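Local coordinates for putative polyketide cyclase (Bacillus cereus, PDB 3K0Z), which is of unknown function but belongs to the SnoaL-like polyketide cyclase family and probably is a lipoprotein with an NTF2-like fold, at residues 10-18 and 34-45. Residues are numbered along the deposited sequence; the frame is centred on the assembly and turned at random.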
loop_
_atom_site.group_PDB
_atom_site.type_symbol
_atom_site.label_atom_id
_atom_site.label_comp_id
_atom_site.label_asym_id
_atom_site.label_seq_id
_atom_site.Cartn_x
_atom_site.Cartn_y
_atom_site.Cartn_z
ATOM N N VAL A 10 -9.825 2.390 -20.675
ATOM C CA VAL A 10 -9.868 3.754 -20.216
ATOM C C VAL A 10 -8.943 4.632 -21.061
ATOM O O VAL A 10 -7.772 4.335 -21.275
ATOM C CB VAL A 10 -9.478 3.883 -18.704
ATOM C CG1 VAL A 10 -9.347 5.349 -18.318
ATOM C CG2 VAL A 10 -10.515 3.184 -17.814
ATOM N N GLN A 11 -9.478 5.754 -21.502
ATOM C CA GLN A 11 -8.696 6.748 -22.192
ATOM C C GLN A 11 -8.058 7.654 -21.147
ATOM O O GLN A 11 -8.757 8.421 -20.450
ATOM C CB GLN A 11 -9.596 7.556 -23.106
ATOM C CG GLN A 11 -8.863 8.538 -23.941
ATOM C CD GLN A 11 -9.807 9.325 -24.845
ATOM O OE1 GLN A 11 -10.664 8.734 -25.515
ATOM N NE2 GLN A 11 -9.659 10.651 -24.849
ATOM N N LEU A 12 -6.735 7.571 -21.042
ATOM C CA LEU A 12 -5.995 8.306 -20.042
ATOM C C LEU A 12 -5.829 9.775 -20.395
ATOM O O LEU A 12 -5.768 10.129 -21.579
ATOM C CB LEU A 12 -4.605 7.686 -19.875
ATOM C CG LEU A 12 -4.535 6.245 -19.400
ATOM C CD1 LEU A 12 -3.105 5.779 -19.548
ATOM C CD2 LEU A 12 -5.060 6.044 -17.944
ATOM N N LEU A 13 -5.715 10.611 -19.356
ATOM C CA LEU A 13 -5.460 12.021 -19.536
ATOM C C LEU A 13 -3.995 12.209 -19.900
ATOM O O LEU A 13 -3.095 11.535 -19.366
ATOM C CB LEU A 13 -5.775 12.808 -18.257
ATOM C CG LEU A 13 -7.225 13.008 -17.806
ATOM C CD1 LEU A 13 -7.229 13.655 -16.424
ATOM C CD2 LEU A 13 -8.018 13.817 -18.799
ATOM N N LYS A 14 -3.769 13.081 -20.872
ATOM C CA LYS A 14 -2.427 13.379 -21.342
ATOM C C LYS A 14 -1.825 14.408 -20.420
ATOM O O LYS A 14 -2.524 15.092 -19.667
ATOM C CB LYS A 14 -2.458 13.863 -22.799
ATOM C CG LYS A 14 -2.798 12.748 -23.785
ATOM N N GLU A 15 -0.495 14.436 -20.426
ATOM C CA GLU A 15 0.292 15.369 -19.665
ATOM C C GLU A 15 0.143 15.217 -18.131
ATOM O O GLU A 15 0.382 16.153 -17.390
ATOM C CB GLU A 15 0.039 16.794 -20.150
ATOM C CG GLU A 15 0.314 16.926 -21.651
ATOM C CD GLU A 15 0.113 18.346 -22.160
ATOM O OE1 GLU A 15 0.210 19.319 -21.365
ATOM O OE2 GLU A 15 -0.138 18.483 -23.374
HETATM N N MSE A 16 -0.193 14.013 -17.703
HETATM C CA MSE A 16 -0.282 13.641 -16.299
HETATM C C MSE A 16 0.303 12.244 -16.230
HETATM O O MSE A 16 0.396 11.559 -17.257
HETATM C CB MSE A 16 -1.729 13.642 -15.818
HETATM C CG MSE A 16 -2.276 15.021 -15.761
HETATM SE SE MSE A 16 -4.039 14.961 -15.003
HETATM C CE MSE A 16 -4.638 16.800 -15.389
ATOM N N PRO A 17 0.755 11.834 -15.047
ATOM C CA PRO A 17 1.316 10.489 -14.932
ATOM C C PRO A 17 0.371 9.402 -15.427
ATOM O O PRO A 17 -0.831 9.448 -15.102
ATOM C CB PRO A 17 1.573 10.351 -13.441
ATOM C CG PRO A 17 1.870 11.760 -12.996
ATOM C CD PRO A 17 0.877 12.590 -13.791
ATOM N N LYS A 18 0.902 8.501 -16.258
ATOM C CA LYS A 18 0.157 7.385 -16.804
ATOM C C LYS A 18 0.548 6.103 -16.114
ATOM O O LYS A 18 1.729 5.788 -15.951
ATOM C CB LYS A 18 0.337 7.296 -18.306
ATOM C CG LYS A 18 -0.334 8.480 -19.010
ATOM C CD LYS A 18 -0.151 8.435 -20.481
ATOM C CE LYS A 18 -0.726 9.654 -21.162
ATOM N NZ LYS A 18 -0.664 9.412 -22.650
ATOM N N THR A 34 -13.289 5.380 -15.850
ATOM C CA THR A 34 -12.522 6.535 -16.348
ATOM C C THR A 34 -12.443 7.622 -15.291
ATOM O O THR A 34 -11.393 8.219 -15.095
ATOM C CB THR A 34 -13.176 7.092 -17.619
ATOM O OG1 THR A 34 -13.186 6.086 -18.632
ATOM C CG2 THR A 34 -12.448 8.297 -18.157
ATOM N N GLU A 35 -13.550 7.895 -14.601
ATOM C CA GLU A 35 -13.476 8.967 -13.624
ATOM C C GLU A 35 -12.592 8.603 -12.386
ATOM O O GLU A 35 -11.957 9.463 -11.779
ATOM C CB GLU A 35 -14.874 9.453 -13.269
ATOM C CG GLU A 35 -15.634 8.518 -12.390
ATOM C CD GLU A 35 -17.142 8.775 -12.377
ATOM O OE1 GLU A 35 -17.605 9.720 -13.049
ATOM O OE2 GLU A 35 -17.862 8.007 -11.668
HETATM N N MSE A 36 -12.523 7.336 -12.041
HETATM C CA MSE A 36 -11.635 6.880 -10.977
HETATM C C MSE A 36 -10.175 6.947 -11.413
HETATM O O MSE A 36 -9.308 7.408 -10.646
HETATM C CB MSE A 36 -12.046 5.465 -10.555
HETATM C CG MSE A 36 -13.355 5.462 -9.856
HETATM SE SE MSE A 36 -14.057 3.676 -9.618
HETATM C CE MSE A 36 -13.153 3.208 -7.898
ATOM N N VAL A 37 -9.873 6.512 -12.632
ATOM C CA VAL A 37 -8.480 6.559 -13.130
ATOM C C VAL A 37 -8.029 8.022 -13.260
ATOM O O VAL A 37 -6.930 8.375 -12.849
ATOM C CB VAL A 37 -8.315 5.791 -14.466
ATOM C CG1 VAL A 37 -7.006 6.104 -15.102
ATOM C CG2 VAL A 37 -8.453 4.277 -14.224
ATOM N N HIS A 38 -8.903 8.885 -13.780
ATOM C CA HIS A 38 -8.588 10.291 -13.949
ATOM C C HIS A 38 -8.357 10.979 -12.608
ATOM O O HIS A 38 -7.494 11.826 -12.509
ATOM C CB HIS A 38 -9.709 10.984 -14.723
ATOM C CG HIS A 38 -9.688 10.681 -16.189
ATOM N ND1 HIS A 38 -10.508 11.315 -17.095
ATOM C CD2 HIS A 38 -8.897 9.845 -16.906
ATOM C CE1 HIS A 38 -10.249 10.845 -18.310
ATOM N NE2 HIS A 38 -9.258 9.961 -18.219
ATOM N N ALA A 39 -9.094 10.613 -11.576
ATOM C CA ALA A 39 -8.854 11.225 -10.252
ATOM C C ALA A 39 -7.469 10.833 -9.777
ATOM O O ALA A 39 -6.717 11.641 -9.222
ATOM C CB ALA A 39 -9.940 10.770 -9.243
ATOM N N ALA A 40 -7.117 9.580 -9.997
ATOM C CA ALA A 40 -5.771 9.102 -9.620
ATOM C C ALA A 40 -4.721 9.845 -10.400
ATOM O O ALA A 40 -3.749 10.268 -9.822
ATOM C CB ALA A 40 -5.646 7.628 -9.872
ATOM N N GLN A 41 -4.925 10.029 -11.711
ATOM C CA GLN A 41 -3.948 10.732 -12.518
ATOM C C GLN A 41 -3.736 12.174 -12.027
ATOM O O GLN A 41 -2.590 12.648 -11.938
ATOM C CB GLN A 41 -4.353 10.739 -13.968
ATOM C CG GLN A 41 -4.144 9.448 -14.713
ATOM C CD GLN A 41 -4.320 9.657 -16.186
ATOM O OE1 GLN A 41 -5.440 9.538 -16.741
ATOM N NE2 GLN A 41 -3.210 9.950 -16.861
ATOM N N ARG A 42 -4.832 12.859 -11.687
ATOM C CA ARG A 42 -4.749 14.247 -11.220
ATOM C C ARG A 42 -4.093 14.307 -9.870
ATOM O O ARG A 42 -3.382 15.231 -9.589
ATOM C CB ARG A 42 -6.121 14.906 -11.110
ATOM C CG ARG A 42 -6.791 15.191 -12.435
ATOM C CD ARG A 42 -8.044 16.041 -12.293
ATOM N NE ARG A 42 -8.765 16.178 -13.572
ATOM C CZ ARG A 42 -9.745 15.365 -13.994
ATOM N NH1 ARG A 42 -10.213 14.364 -13.256
ATOM N NH2 ARG A 42 -10.310 15.593 -15.167
ATOM N N PHE A 43 -4.382 13.344 -9.009
ATOM C CA PHE A 43 -3.795 13.283 -7.700
ATOM C C PHE A 43 -2.278 13.102 -7.830
ATOM O O PHE A 43 -1.516 13.822 -7.167
ATOM C CB PHE A 43 -4.426 12.143 -6.864
ATOM C CG PHE A 43 -4.156 12.233 -5.369
ATOM C CD1 PHE A 43 -4.540 13.351 -4.631
ATOM C CD2 PHE A 43 -3.608 11.152 -4.684
ATOM C CE1 PHE A 43 -4.308 13.403 -3.245
ATOM C CE2 PHE A 43 -3.438 11.202 -3.287
ATOM C CZ PHE A 43 -3.780 12.319 -2.594
ATOM N N TYR A 44 -1.817 12.181 -8.675
ATOM C CA TYR A 44 -0.352 12.030 -8.836
ATOM C C TYR A 44 0.283 13.139 -9.707
ATOM O O TYR A 44 1.467 13.425 -9.523
ATOM C CB TYR A 44 0.085 10.586 -9.166
ATOM C CG TYR A 44 -0.455 9.720 -8.057
ATOM C CD1 TYR A 44 0.060 9.819 -6.770
ATOM C CD2 TYR A 44 -1.567 8.926 -8.257
ATOM C CE1 TYR A 44 -0.520 9.154 -5.687
ATOM C CE2 TYR A 44 -2.133 8.211 -7.189
ATOM C CZ TYR A 44 -1.597 8.341 -5.914
ATOM O OH TYR A 44 -2.174 7.681 -4.872
ATOM N N ALA A 45 -0.480 13.778 -10.593
ATOM C CA ALA A 45 -0.015 15.036 -11.244
ATOM C C ALA A 45 0.283 16.112 -10.186
ATOM O O ALA A 45 1.270 16.822 -10.285
ATOM C CB ALA A 45 -1.014 15.563 -12.283
HETATM O O HOH W 1 -12.012 6.935 -21.053
#
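Q41 and H38 reach from helix 30-49, the first long helix of the SnoaL-like, NTF2-type fold, to the N-terminal chain 10-18, which as far as M16 runs alongside this helix, in the same direction, as part of an irregular loop before strand 22-24. The buried Q41 side chain, extended beyond CG (chi2 -169°), carries its amide out to the loop, where it supplies both a donor and an acceptor to the backbone. Its OE1 takes the amide of L13, N to OE1 2.8 Å, with the N-H lying in the carbonyl plane on a lone pair. NE2 serves two carbonyls. It meets L13 O at 3.0 Å on a lone pair of that oxygen, although L13 O is tilted from the Q41 amide plane; P17 O, also 3.0 Å from NE2, lies in the amide plane but is approached from above its own carbonyl plane. Three bonds thus fix the rotation of the amide, and NE2 bridges the carbonyls of L13 and P17, on either side of the exposed K14-E15 bend.

One turn earlier, H38 donates from NE2 to Q11 O (2.8 Å, 158° at the hydrogen), the oxygen lying near the ring plane. L13 covers one face of this imidazole: its CG sits over the ring centre in a CH-pi contact, while CD1 extends over a face of the R42 guanidinium. T34 CG2 lies against the opposite face of the imidazole.

Apolar contacts fill in along the helix, with V10 and L12 against V37, and M16 and P17 against A45; P17 also touches I97 of strand 93-103. T34 OG1 bonds to Q30 O and accepts from a water that in turn accepts the backbone N-H of Q11, 2.8 Å between Q11 N and the water oxygen.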